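Local coordinates for protein arsenite methyltransferase (PDB 5EVJ) that probably catalyses the stepwise methylation of trivalent arsenic, bound as a glutathione complex, with S-adenosyl-L-methionine as the methyl donor, at residues V200-R205 with A264-I269; D241-E246 with Y304-H309; T270-K275 with E330-P335; Y287-V292 with G341-H346. The protein carries 15 engineered substitutions. One frame throughout, in Å; residues are numbered along the deposited sequence.

How the contacts relate
Along the chain, contact 1 closes first: it pairs the end of strand 193-202 with the start of strand 266-274 across an excursion of 58 residues that contains three helices. Strand 243-249 lies within that excursion, and its segment 241-246 opens contact 2, which closes only at 304-309, so contacts 1 and 2 cross. Contact 3 starts where contact 1 ends on strand 266-274, then crosses contact 2 and runs to the loop after helix 322-329. Contact 4 begins before contact 2 closes and ends beyond contact 3, crossing both. Contacts 1 to 3 all draw on one edge region of the large mixed sheet; contact 4 lies apart from it, at the end of the small antiparallel sheet.

Contact 1: residues V200-R205 with A264-I269; sequences VYVDRR and ARFYSI
Strands 193-202 and 266-274 are antiparallel neighbours in the central mixed sheet of the Rossmann-like methyltransferase fold, and here their ends pair. Tyr201 and Tyr267 form the hydrogen-bonded pair: Tyr201 N reaches Tyr267 O at 2.7 Å, and Tyr267 N returns the bond to Tyr201 O. On one face, Val202 CG2 lies 3.7 Å from Phe266 CE2, the side chains side by side, while CG1 of the same valine packs on Ala264 CB. On the other face, the Tyr201 ring crosses Ile269 at about a right angle, CD1 3.7 Å from Ile269 CB; a water joins Tyr201 OH to Ile269 O. Past the paired strands, Asp203 N bonds Arg265 O at 2.8 Å. A chi1 of 73° sets Asp203 CG between its backbone N and carbonyl carbon and brings OD1 to Arg265 N at 3.0 Å. Arg204 holds this carboxylate side-on, NE on OD1 at 2.9 Å and NH1 on OD2, while its guanidinium lays one face over Ala264 CA. Arg265 turns its charge to Glu249. With OD1 met from opposite faces by Arg265 N and Arg204 NE, and OD2 held by NH1, the carboxylate's rotation is fixed and its charge probably stabilised where the strands part.

Contact 2: residues D241-E246 with Y304-H309; sequences DPRQLE and YDLDDH
Arg243 leaves strand 243-249 toward Asp307, and every atom of its side chain from CB to NH1 runs past that carboxylate. CB is 3.9 Å from Asp307 CB, CG 3.6 Å from Asp307 OD2, and CD comes within 3.1 Å of the same oxygen. The chain bends at chi2 (-82°), which swings the guanidinium round until NH1 meets Asp307 OD2 at 2.8 Å, a salt bridge in the guanidinium plane whose N-H...O bond is nearly straight (167°). Leu306 CD2 touches NH1, which also hydrogen-bonds Thr324 OG1. The opposite edge of the guanidinium is taken by Asp241, whose OD2 accepts from both NE and NH2. Asp307 OD1 receives His309 N at 2.8 Å in an Asx turn and bonds His310. Beside this network the backbones join through Asp308 N and Gln244 O, 3.0 Å apart. Gln244 NE2 adds a more bent bond to Asp308 OD2. Leu245 CD1 lies against Leu306 O, where the chain turns a corner in a classic beta bulge. With aspartates at two edges, the arginine is held flat and ties the bulge to the outermost strand of the central sheet; its positive charge is shared between both carboxylates and probably favours their ionised form.

Contact 3: residues T270-K275 with E330-P335; sequences TYRLFK and ESYLAP. Engineered in segment 330-335: Tyr332 (natural residue Trp).
A buried junction between the central methyltransferase sheet and the loop that follows helix 322-329 is built round Phe274, near the end of strand 266-274. Its ring meets three consecutive residues of the loop. CE1 touches Ser331 CB at 4.0 Å and the engineered Tyr332 CE1 at 4.1 Å, while CZ reaches Leu333 CD1 at 4.0 Å. The Phe274 side chain crosses those of Tyr332 and Leu333 at about right angles. Leu333 also places its CG over one face of the Tyr332 ring, toward the rim.

The loop is tightly folded where it presents these side chains: residues 331-334 form a type I beta turn, with Ala334 N bonded to Ser331 O, and an ST turn is superposed on it. Ser331 OG, at chi1 72°, sits between its own N and carbonyl carbon and accepts from Leu333 N at 2.9 Å; Met327 O in the preceding helix is a second partner of that hydroxyl. These two bonds fix the hydroxyl's rotation, while CB and OG both lie near Phe274 CE1.

Two residues earlier on the same strand, Arg272 bends at chi3 (77°) and brings NH2 to 3.4 Å from Tyr332 OH, which lies at the edge of the guanidinium, in its plane; the guanidinium and phenol planes are turned 46° apart. Glu194 of strand 193-202 binds both groups: its OE2 bridges to Arg272 NE and its OE1 bonds Tyr332 OH. Arg272 NH1 is further held by Leu306 O and Tyr304 OH.

Contact 4: residues Y287-V292 with G341-H346; sequences YGQVAV and GDRAVH
Tyr287 O and Asp342 N are joined by a single water, which donates to the carbonyl at 2.7 Å and accepts from the amide at 3.0 Å, so the two backbones meet through solvent. The Tyr287 ring carries most of the direct packing. Arg343 runs extended across one face, its CD 3.8 Å from the ring centroid and 13° off the normal, a CH-pi contact; the guanidinium then continues almost parallel to the ring, the planes 14° apart. A second water links Arg343 NH1 with Tyr287 OH, while Arg343 NH2 is bonded to Gln279 O and Tyr287 OH to Glu281. At another part of the ring, CE1 approaches His346 ND1 at 3.5 Å, in the plane of the imidazole, which is inclined 54° to the phenol ring. Gln289 packs CG on Asp342 O at 3.6 Å and sends NE2 to two waters, one shared with Arg343 NE, the other bound weakly by Gly341 O. Asp342 OD1 accepts from Ala344 N at 3.1 Å. That bond makes an Asx turn in the loop that leaves strand 337-340 and folds over the start of its antiparallel neighbour, strand 289-293, in the small three-stranded sheet.

Contact 1: residues V200-R205 with A264-I269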
# COMPACT_ATOMS: atom_id res chain seq x y z
N VAL A 200 10.67 -4.09 0.16
CA VAL A 200 11.42 -5.34 0.31
C VAL A 200 11.66 -5.66 1.78
O VAL A 200 12.02 -4.81 2.57
CB VAL A 200 12.74 -5.26 -0.46
CG1 VAL A 200 13.58 -6.48 -0.14
CG2 VAL A 200 12.45 -5.20 -1.95
N TYR A 201 11.41 -6.90 2.16
CA TYR A 201 11.62 -7.35 3.56
C TYR A 201 12.49 -8.60 3.59
O TYR A 201 12.70 -9.25 2.52
CB TYR A 201 10.25 -7.66 4.22
CG TYR A 201 9.39 -6.42 4.21
CD1 TYR A 201 8.56 -6.13 3.11
CD2 TYR A 201 9.43 -5.48 5.26
CE1 TYR A 201 7.82 -4.96 3.05
CE2 TYR A 201 8.68 -4.29 5.20
CZ TYR A 201 7.89 -4.07 4.07
OH TYR A 201 7.10 -2.95 3.98
N VAL A 202 12.89 -9.00 4.81
CA VAL A 202 13.64 -10.24 5.04
C VAL A 202 12.92 -11.19 6.00
O VAL A 202 12.13 -10.75 6.83
CB VAL A 202 15.02 -9.91 5.66
CG1 VAL A 202 16.00 -11.11 5.53
CG2 VAL A 202 15.58 -8.67 5.01
N ASP A 203 13.23 -12.49 5.93
CA ASP A 203 12.59 -13.43 6.81
C ASP A 203 13.32 -13.48 8.15
O ASP A 203 12.85 -14.15 9.04
CB ASP A 203 12.46 -14.82 6.19
CG ASP A 203 13.83 -15.56 6.13
OD1 ASP A 203 14.90 -14.92 6.14
OD2 ASP A 203 13.84 -16.79 6.05
N ARG A 204 14.41 -12.75 8.30
CA ARG A 204 15.16 -12.68 9.57
C ARG A 204 15.90 -11.35 9.66
O ARG A 204 16.05 -10.67 8.66
CB ARG A 204 16.19 -13.86 9.58
CG ARG A 204 17.33 -13.70 8.58
CD ARG A 204 18.00 -15.04 8.37
NE ARG A 204 17.07 -15.99 7.72
CZ ARG A 204 17.28 -17.31 7.63
NH1 ARG A 204 16.35 -18.07 7.02
NH2 ARG A 204 18.42 -17.88 8.13
N ARG A 205 16.40 -10.99 10.82
CA ARG A 205 17.22 -9.76 10.98
C ARG A 205 18.58 -9.87 10.32
O ARG A 205 19.30 -10.82 10.56
CB ARG A 205 17.45 -9.42 12.46
CG ARG A 205 16.17 -8.99 13.15
CD ARG A 205 16.31 -8.85 14.67
NE ARG A 205 14.98 -8.71 15.30
CZ ARG A 205 14.51 -9.44 16.31
NH1 ARG A 205 15.27 -10.34 16.98
NH2 ARG A 205 13.28 -9.23 16.68
N ALA A 264 19.64 -15.74 4.85
CA ALA A 264 18.54 -14.74 4.77
C ALA A 264 17.75 -14.86 3.46
O ALA A 264 18.32 -14.95 2.40
CB ALA A 264 19.04 -13.33 4.96
N ARG A 265 16.43 -14.87 3.58
CA ARG A 265 15.55 -14.85 2.45
C ARG A 265 14.82 -13.51 2.36
O ARG A 265 14.25 -13.01 3.36
CB ARG A 265 14.55 -16.04 2.51
CG ARG A 265 15.27 -17.39 2.48
CD ARG A 265 14.35 -18.50 2.91
NE ARG A 265 13.69 -18.97 1.74
CZ ARG A 265 12.60 -19.75 1.66
NH1 ARG A 265 12.02 -20.26 2.72
NH2 ARG A 265 12.11 -20.03 0.45
N PHE A 266 14.84 -12.93 1.15
CA PHE A 266 14.28 -11.63 0.86
C PHE A 266 12.98 -11.73 0.08
O PHE A 266 12.84 -12.57 -0.81
CB PHE A 266 15.26 -10.76 0.10
CG PHE A 266 16.53 -10.51 0.83
CD1 PHE A 266 17.56 -11.48 0.84
CD2 PHE A 266 16.74 -9.32 1.50
CE1 PHE A 266 18.75 -11.24 1.52
CE2 PHE A 266 17.94 -9.08 2.20
CZ PHE A 266 18.94 -10.03 2.20
N TYR A 267 12.05 -10.84 0.44
CA TYR A 267 10.73 -10.72 -0.20
C TYR A 267 10.36 -9.30 -0.62
O TYR A 267 10.74 -8.28 -0.01
CB TYR A 267 9.62 -11.27 0.73
CG TYR A 267 9.96 -12.67 1.14
CD1 TYR A 267 10.97 -12.91 2.07
CD2 TYR A 267 9.36 -13.74 0.52
CE1 TYR A 267 11.33 -14.19 2.42
CE2 TYR A 267 9.66 -15.03 0.88
CZ TYR A 267 10.66 -15.24 1.82
OH TYR A 267 11.02 -16.52 2.15
N SER A 268 9.59 -9.28 -1.68
CA SER A 268 8.91 -8.13 -2.16
C SER A 268 7.54 -8.39 -1.56
O SER A 268 6.90 -9.38 -1.90
CB SER A 268 8.80 -8.26 -3.70
OG SER A 268 8.02 -7.23 -4.25
N ILE A 269 7.10 -7.52 -0.66
CA ILE A 269 5.75 -7.70 -0.05
C ILE A 269 4.94 -6.41 -0.20
O ILE A 269 5.46 -5.29 0.01
CB ILE A 269 5.80 -8.00 1.47
CG1 ILE A 269 6.72 -9.21 1.79
CG2 ILE A 269 4.39 -8.20 2.04
CD1 ILE A 269 6.88 -9.45 3.30
O HOH W 1 5.27 -3.06 2.08

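Contact 2: residues D241-E246 with Y304-H309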
# COMPACT_ATOMS: atom_id res chain seq x y z
N ASP A 241 -2.95 -4.13 12.60
CA ASP A 241 -3.02 -5.48 11.96
C ASP A 241 -2.69 -5.43 10.50
O ASP A 241 -3.57 -5.58 9.65
CB ASP A 241 -4.36 -6.11 12.25
CG ASP A 241 -4.53 -7.50 11.58
OD1 ASP A 241 -3.54 -8.21 11.30
OD2 ASP A 241 -5.68 -7.89 11.32
N PRO A 242 -1.42 -5.16 10.19
CA PRO A 242 -0.95 -5.19 8.83
C PRO A 242 -1.34 -6.48 8.14
O PRO A 242 -1.29 -7.50 8.75
CB PRO A 242 0.59 -5.16 8.96
CG PRO A 242 0.83 -4.44 10.23
CD PRO A 242 -0.27 -5.03 11.12
N ARG A 243 -1.69 -6.42 6.86
CA ARG A 243 -2.11 -7.59 6.10
C ARG A 243 -1.27 -7.63 4.87
O ARG A 243 -1.05 -6.63 4.21
CB ARG A 243 -3.58 -7.48 5.71
CG ARG A 243 -4.56 -7.57 6.87
CD ARG A 243 -4.86 -9.00 7.33
NE ARG A 243 -5.75 -8.92 8.50
CZ ARG A 243 -7.05 -9.16 8.45
NH1 ARG A 243 -7.59 -9.53 7.31
NH2 ARG A 243 -7.81 -9.04 9.54
N GLN A 244 -0.80 -8.81 4.58
CA GLN A 244 0.06 -9.08 3.46
C GLN A 244 -0.85 -9.39 2.23
O GLN A 244 -1.66 -10.33 2.24
CB GLN A 244 0.96 -10.25 3.89
CG GLN A 244 1.65 -10.93 2.75
CD GLN A 244 2.72 -11.90 3.22
OE1 GLN A 244 3.54 -11.57 4.09
NE2 GLN A 244 2.71 -13.10 2.66
N LEU A 245 -0.74 -8.61 1.18
CA LEU A 245 -1.60 -8.89 0.03
C LEU A 245 -0.91 -9.92 -0.87
O LEU A 245 -1.55 -10.83 -1.38
CB LEU A 245 -1.89 -7.59 -0.77
CG LEU A 245 -2.67 -7.80 -2.11
CD1 LEU A 245 -4.01 -8.49 -1.88
CD2 LEU A 245 -2.86 -6.55 -2.94
N GLU A 246 0.40 -9.78 -1.06
CA GLU A 246 1.17 -10.75 -1.81
C GLU A 246 2.69 -10.58 -1.62
O GLU A 246 3.20 -9.49 -1.32
CB GLU A 246 0.85 -10.66 -3.29
CG GLU A 246 1.46 -9.46 -3.99
CD GLU A 246 0.84 -9.26 -5.37
OE1 GLU A 246 1.08 -10.09 -6.27
OE2 GLU A 246 0.10 -8.26 -5.54
N TYR A 304 -12.93 -11.02 -4.97
CA TYR A 304 -11.99 -10.00 -4.52
C TYR A 304 -11.04 -10.50 -3.41
O TYR A 304 -11.48 -11.02 -2.35
CB TYR A 304 -12.81 -8.88 -3.93
CG TYR A 304 -11.92 -7.79 -3.38
CD1 TYR A 304 -11.26 -6.92 -4.25
CD2 TYR A 304 -11.76 -7.62 -2.01
CE1 TYR A 304 -10.44 -5.91 -3.75
CE2 TYR A 304 -10.97 -6.60 -1.51
CZ TYR A 304 -10.30 -5.76 -2.38
OH TYR A 304 -9.49 -4.78 -1.90
N ASP A 305 -9.76 -10.38 -3.64
CA ASP A 305 -8.78 -10.59 -2.54
C ASP A 305 -8.56 -9.38 -1.63
O ASP A 305 -7.90 -8.41 -2.03
CB ASP A 305 -7.42 -11.01 -3.12
CG ASP A 305 -7.53 -12.34 -3.95
OD1 ASP A 305 -8.15 -13.32 -3.48
OD2 ASP A 305 -7.02 -12.34 -5.09
N LEU A 306 -9.06 -9.44 -0.40
CA LEU A 306 -8.63 -8.50 0.61
C LEU A 306 -7.13 -8.69 0.83
O LEU A 306 -6.33 -7.75 0.84
CB LEU A 306 -9.36 -8.73 1.92
CG LEU A 306 -8.86 -7.92 3.15
CD1 LEU A 306 -9.06 -6.39 2.96
CD2 LEU A 306 -9.67 -8.36 4.37
N ASP A 307 -6.73 -9.92 1.13
CA ASP A 307 -5.30 -10.17 1.44
C ASP A 307 -5.10 -11.62 1.10
O ASP A 307 -6.06 -12.27 0.70
CB ASP A 307 -4.96 -9.88 2.91
CG ASP A 307 -5.86 -10.61 3.88
OD1 ASP A 307 -6.06 -11.84 3.73
OD2 ASP A 307 -6.35 -9.96 4.84
N ASP A 308 -3.88 -12.13 1.28
CA ASP A 308 -3.58 -13.48 0.83
C ASP A 308 -4.23 -14.60 1.66
O ASP A 308 -4.05 -15.75 1.30
CB ASP A 308 -2.08 -13.70 0.76
CG ASP A 308 -1.40 -13.58 2.13
OD1 ASP A 308 -2.07 -13.45 3.17
OD2 ASP A 308 -0.16 -13.58 2.13
N HIS A 309 -4.94 -14.26 2.75
CA HIS A 309 -5.77 -15.27 3.52
C HIS A 309 -7.26 -15.03 3.43
O HIS A 309 -8.03 -15.66 4.14
CB HIS A 309 -5.35 -15.31 4.99
CG HIS A 309 -3.92 -15.71 5.15
ND1 HIS A 309 -3.48 -17.01 4.98
CD2 HIS A 309 -2.81 -14.97 5.38
CE1 HIS A 309 -2.18 -17.06 5.12
NE2 HIS A 309 -1.74 -15.84 5.38

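Contact 3: residues T270-K275 with E330-P335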
# COMPACT_ATOMS: atom_id res chain seq x y z
N THR A 270 3.66 -6.60 -0.55
CA THR A 270 2.70 -5.51 -0.63
C THR A 270 1.86 -5.69 0.60
O THR A 270 1.18 -6.72 0.79
CB THR A 270 1.79 -5.55 -1.92
OG1 THR A 270 2.56 -5.38 -3.11
CG2 THR A 270 0.78 -4.37 -1.90
N TYR A 271 1.87 -4.65 1.41
CA TYR A 271 1.17 -4.62 2.67
C TYR A 271 -0.03 -3.72 2.60
O TYR A 271 -0.01 -2.68 1.88
CB TYR A 271 2.12 -4.06 3.80
CG TYR A 271 2.92 -5.17 4.46
CD1 TYR A 271 2.28 -6.17 5.20
CD2 TYR A 271 4.31 -5.21 4.36
CE1 TYR A 271 3.01 -7.19 5.83
CE2 TYR A 271 5.06 -6.19 4.97
CZ TYR A 271 4.41 -7.21 5.67
OH TYR A 271 5.18 -8.20 6.21
N ARG A 272 -1.02 -4.05 3.43
CA ARG A 272 -2.22 -3.30 3.58
C ARG A 272 -2.37 -2.82 5.02
O ARG A 272 -2.50 -3.63 5.95
CB ARG A 272 -3.41 -4.12 3.15
CG ARG A 272 -3.22 -4.66 1.73
CD ARG A 272 -4.59 -5.13 1.21
NE ARG A 272 -5.46 -4.03 0.79
CZ ARG A 272 -6.46 -4.11 -0.10
NH1 ARG A 272 -6.78 -5.27 -0.66
NH2 ARG A 272 -7.16 -3.00 -0.46
N LEU A 273 -2.39 -1.49 5.19
CA LEU A 273 -2.40 -0.90 6.50
C LEU A 273 -3.64 -0.01 6.60
O LEU A 273 -3.62 1.20 6.21
CB LEU A 273 -1.14 -0.11 6.68
CG LEU A 273 0.12 -0.73 7.29
CD1 LEU A 273 0.35 -2.19 6.95
CD2 LEU A 273 1.34 0.13 6.94
N PHE A 274 -4.70 -0.58 7.16
CA PHE A 274 -5.95 0.12 7.22
C PHE A 274 -6.02 0.89 8.44
O PHE A 274 -5.51 0.43 9.51
CB PHE A 274 -7.12 -0.85 7.24
CG PHE A 274 -7.43 -1.40 5.90
CD1 PHE A 274 -8.36 -0.73 5.05
CD2 PHE A 274 -6.79 -2.55 5.44
CE1 PHE A 274 -8.64 -1.23 3.79
CE2 PHE A 274 -7.10 -3.06 4.19
CZ PHE A 274 -8.03 -2.42 3.33
N LYS A 275 -6.74 2.02 8.31
CA LYS A 275 -6.97 2.88 9.45
C LYS A 275 -8.47 2.90 9.80
O LYS A 275 -9.25 3.46 9.10
CB LYS A 275 -6.40 4.28 9.17
CG LYS A 275 -6.84 5.30 10.20
CD LYS A 275 -6.07 6.62 10.13
CE LYS A 275 -6.68 7.76 11.04
NZ LYS A 275 -5.86 9.06 10.85
N GLU A 330 -16.02 -1.03 6.58
CA GLU A 330 -16.03 0.23 7.38
C GLU A 330 -14.97 1.11 6.79
O GLU A 330 -14.73 2.15 7.30
CB GLU A 330 -15.69 -0.00 8.89
CG GLU A 330 -16.84 -0.48 9.82
CD GLU A 330 -16.35 -1.34 11.03
OE1 GLU A 330 -15.39 -0.94 11.69
OE2 GLU A 330 -16.89 -2.46 11.33
N SER A 331 -14.33 0.64 5.74
CA SER A 331 -13.35 1.38 5.00
C SER A 331 -13.93 1.95 3.70
O SER A 331 -15.15 1.95 3.47
CB SER A 331 -12.24 0.43 4.60
OG SER A 331 -12.70 -0.49 3.56
N TYR A 332 -13.04 2.38 2.82
CA TYR A 332 -13.44 2.94 1.54
C TYR A 332 -13.98 1.86 0.65
O TYR A 332 -14.56 2.16 -0.39
CB TYR A 332 -12.26 3.60 0.83
CG TYR A 332 -11.16 2.66 0.38
CD1 TYR A 332 -10.10 2.31 1.25
CD2 TYR A 332 -11.13 2.17 -0.93
CE1 TYR A 332 -9.06 1.50 0.82
CE2 TYR A 332 -10.13 1.37 -1.33
CZ TYR A 332 -9.10 1.02 -0.45
OH TYR A 332 -8.09 0.20 -0.93
N LEU A 333 -13.77 0.60 1.04
CA LEU A 333 -14.19 -0.52 0.20
C LEU A 333 -15.63 -0.84 0.53
O LEU A 333 -16.21 -1.64 -0.15
CB LEU A 333 -13.37 -1.77 0.49
CG LEU A 333 -11.90 -1.83 0.15
CD1 LEU A 333 -11.19 -3.00 0.87
CD2 LEU A 333 -11.71 -1.86 -1.39
N ALA A 334 -16.19 -0.25 1.58
CA ALA A 334 -17.45 -0.69 2.11
C ALA A 334 -18.68 -0.72 1.19
O ALA A 334 -19.62 -1.56 1.44
CB ALA A 334 -17.82 0.09 3.34
N PRO A 335 -18.78 0.25 0.25
CA PRO A 335 -19.96 0.23 -0.64
C PRO A 335 -20.07 -1.14 -1.40
O PRO A 335 -21.14 -1.47 -1.91
CB PRO A 335 -19.66 1.34 -1.66
CG PRO A 335 -18.72 2.28 -0.92
CD PRO A 335 -17.85 1.36 -0.10

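Contact 4: residues Y287-V292 with G341-H346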
# COMPACT_ATOMS: atom_id res chain seq x y z
N TYR A 287 -16.84 -11.44 16.58
CA TYR A 287 -18.11 -10.81 16.92
C TYR A 287 -19.29 -11.44 16.13
O TYR A 287 -20.39 -10.87 16.11
CB TYR A 287 -18.03 -9.29 16.67
CG TYR A 287 -16.92 -8.64 17.42
CD1 TYR A 287 -17.07 -8.33 18.76
CD2 TYR A 287 -15.70 -8.36 16.81
CE1 TYR A 287 -16.02 -7.75 19.48
CE2 TYR A 287 -14.68 -7.77 17.50
CZ TYR A 287 -14.84 -7.49 18.85
OH TYR A 287 -13.83 -6.91 19.56
N GLY A 288 -19.07 -12.62 15.54
CA GLY A 288 -20.12 -13.29 14.77
C GLY A 288 -20.60 -12.56 13.50
O GLY A 288 -21.78 -12.75 13.07
N GLN A 289 -19.71 -11.75 12.90
CA GLN A 289 -20.09 -11.05 11.71
C GLN A 289 -19.94 -11.91 10.46
O GLN A 289 -19.10 -12.85 10.41
CB GLN A 289 -19.32 -9.74 11.58
CG GLN A 289 -19.57 -8.73 12.69
CD GLN A 289 -18.35 -7.81 12.85
OE1 GLN A 289 -17.23 -8.27 13.11
NE2 GLN A 289 -18.55 -6.55 12.57
N VAL A 290 -20.72 -11.55 9.43
CA VAL A 290 -20.57 -12.17 8.07
C VAL A 290 -20.38 -11.09 7.03
O VAL A 290 -21.13 -10.11 7.06
CB VAL A 290 -21.89 -12.92 7.75
CG1 VAL A 290 -21.94 -13.46 6.30
CG2 VAL A 290 -22.12 -14.02 8.80
N ALA A 291 -19.47 -11.33 6.08
CA ALA A 291 -19.20 -10.43 4.95
C ALA A 291 -19.62 -11.02 3.58
O ALA A 291 -19.47 -12.25 3.31
CB ALA A 291 -17.70 -10.04 4.90
N VAL A 292 -20.18 -10.16 2.72
CA VAL A 292 -20.57 -10.63 1.43
C VAL A 292 -20.04 -9.57 0.54
O VAL A 292 -20.38 -8.35 0.69
CB VAL A 292 -22.13 -10.73 1.26
CG1 VAL A 292 -22.54 -11.42 -0.06
CG2 VAL A 292 -22.76 -11.44 2.44
N GLY A 341 -24.45 -8.48 11.02
CA GLY A 341 -24.05 -8.55 12.40
C GLY A 341 -23.47 -7.23 12.84
O GLY A 341 -23.53 -6.23 12.11
N ASP A 342 -22.91 -7.20 14.04
CA ASP A 342 -22.20 -6.05 14.52
C ASP A 342 -21.33 -6.49 15.71
O ASP A 342 -21.01 -7.67 15.85
CB ASP A 342 -23.20 -4.96 14.88
CG ASP A 342 -24.11 -5.38 15.97
OD1 ASP A 342 -23.79 -6.37 16.68
OD2 ASP A 342 -25.15 -4.73 16.12
N ARG A 343 -20.90 -5.53 16.53
CA ARG A 343 -19.93 -5.83 17.56
C ARG A 343 -20.57 -5.74 18.93
O ARG A 343 -19.86 -5.65 19.89
CB ARG A 343 -18.70 -4.89 17.47
CG ARG A 343 -17.81 -5.14 16.27
CD ARG A 343 -16.44 -4.57 16.67
NE ARG A 343 -15.50 -4.53 15.57
CZ ARG A 343 -14.18 -4.31 15.68
NH1 ARG A 343 -13.59 -4.09 16.90
NH2 ARG A 343 -13.44 -4.27 14.54
N ALA A 344 -21.90 -5.82 19.05
CA ALA A 344 -22.54 -5.76 20.39
C ALA A 344 -22.25 -6.96 21.30
O ALA A 344 -22.43 -6.91 22.53
CB ALA A 344 -24.04 -5.47 20.32
N VAL A 345 -21.81 -8.05 20.71
CA VAL A 345 -21.60 -9.23 21.51
C VAL A 345 -20.33 -9.81 21.05
O VAL A 345 -20.17 -10.06 19.86
CB VAL A 345 -22.73 -10.32 21.41
CG1 VAL A 345 -22.32 -11.52 22.28
CG2 VAL A 345 -24.13 -9.78 21.83
N HIS A 346 -19.44 -10.05 22.02
CA HIS A 346 -18.15 -10.68 21.74
C HIS A 346 -18.22 -12.17 22.06
O HIS A 346 -18.71 -12.58 23.15
CB HIS A 346 -17.07 -9.93 22.58
CG HIS A 346 -15.70 -10.53 22.52
ND1 HIS A 346 -14.91 -10.45 21.40
CD2 HIS A 346 -14.98 -11.16 23.46
CE1 HIS A 346 -13.75 -11.07 21.63
NE2 HIS A 346 -13.78 -11.50 22.88
O HOH W 2 -14.80 -3.85 19.47
O HOH W 3 -22.51 -10.15 14.67
O HOH W 4 -16.08 -4.93 12.72
O HOH W 5 -20.56 -4.61 11.95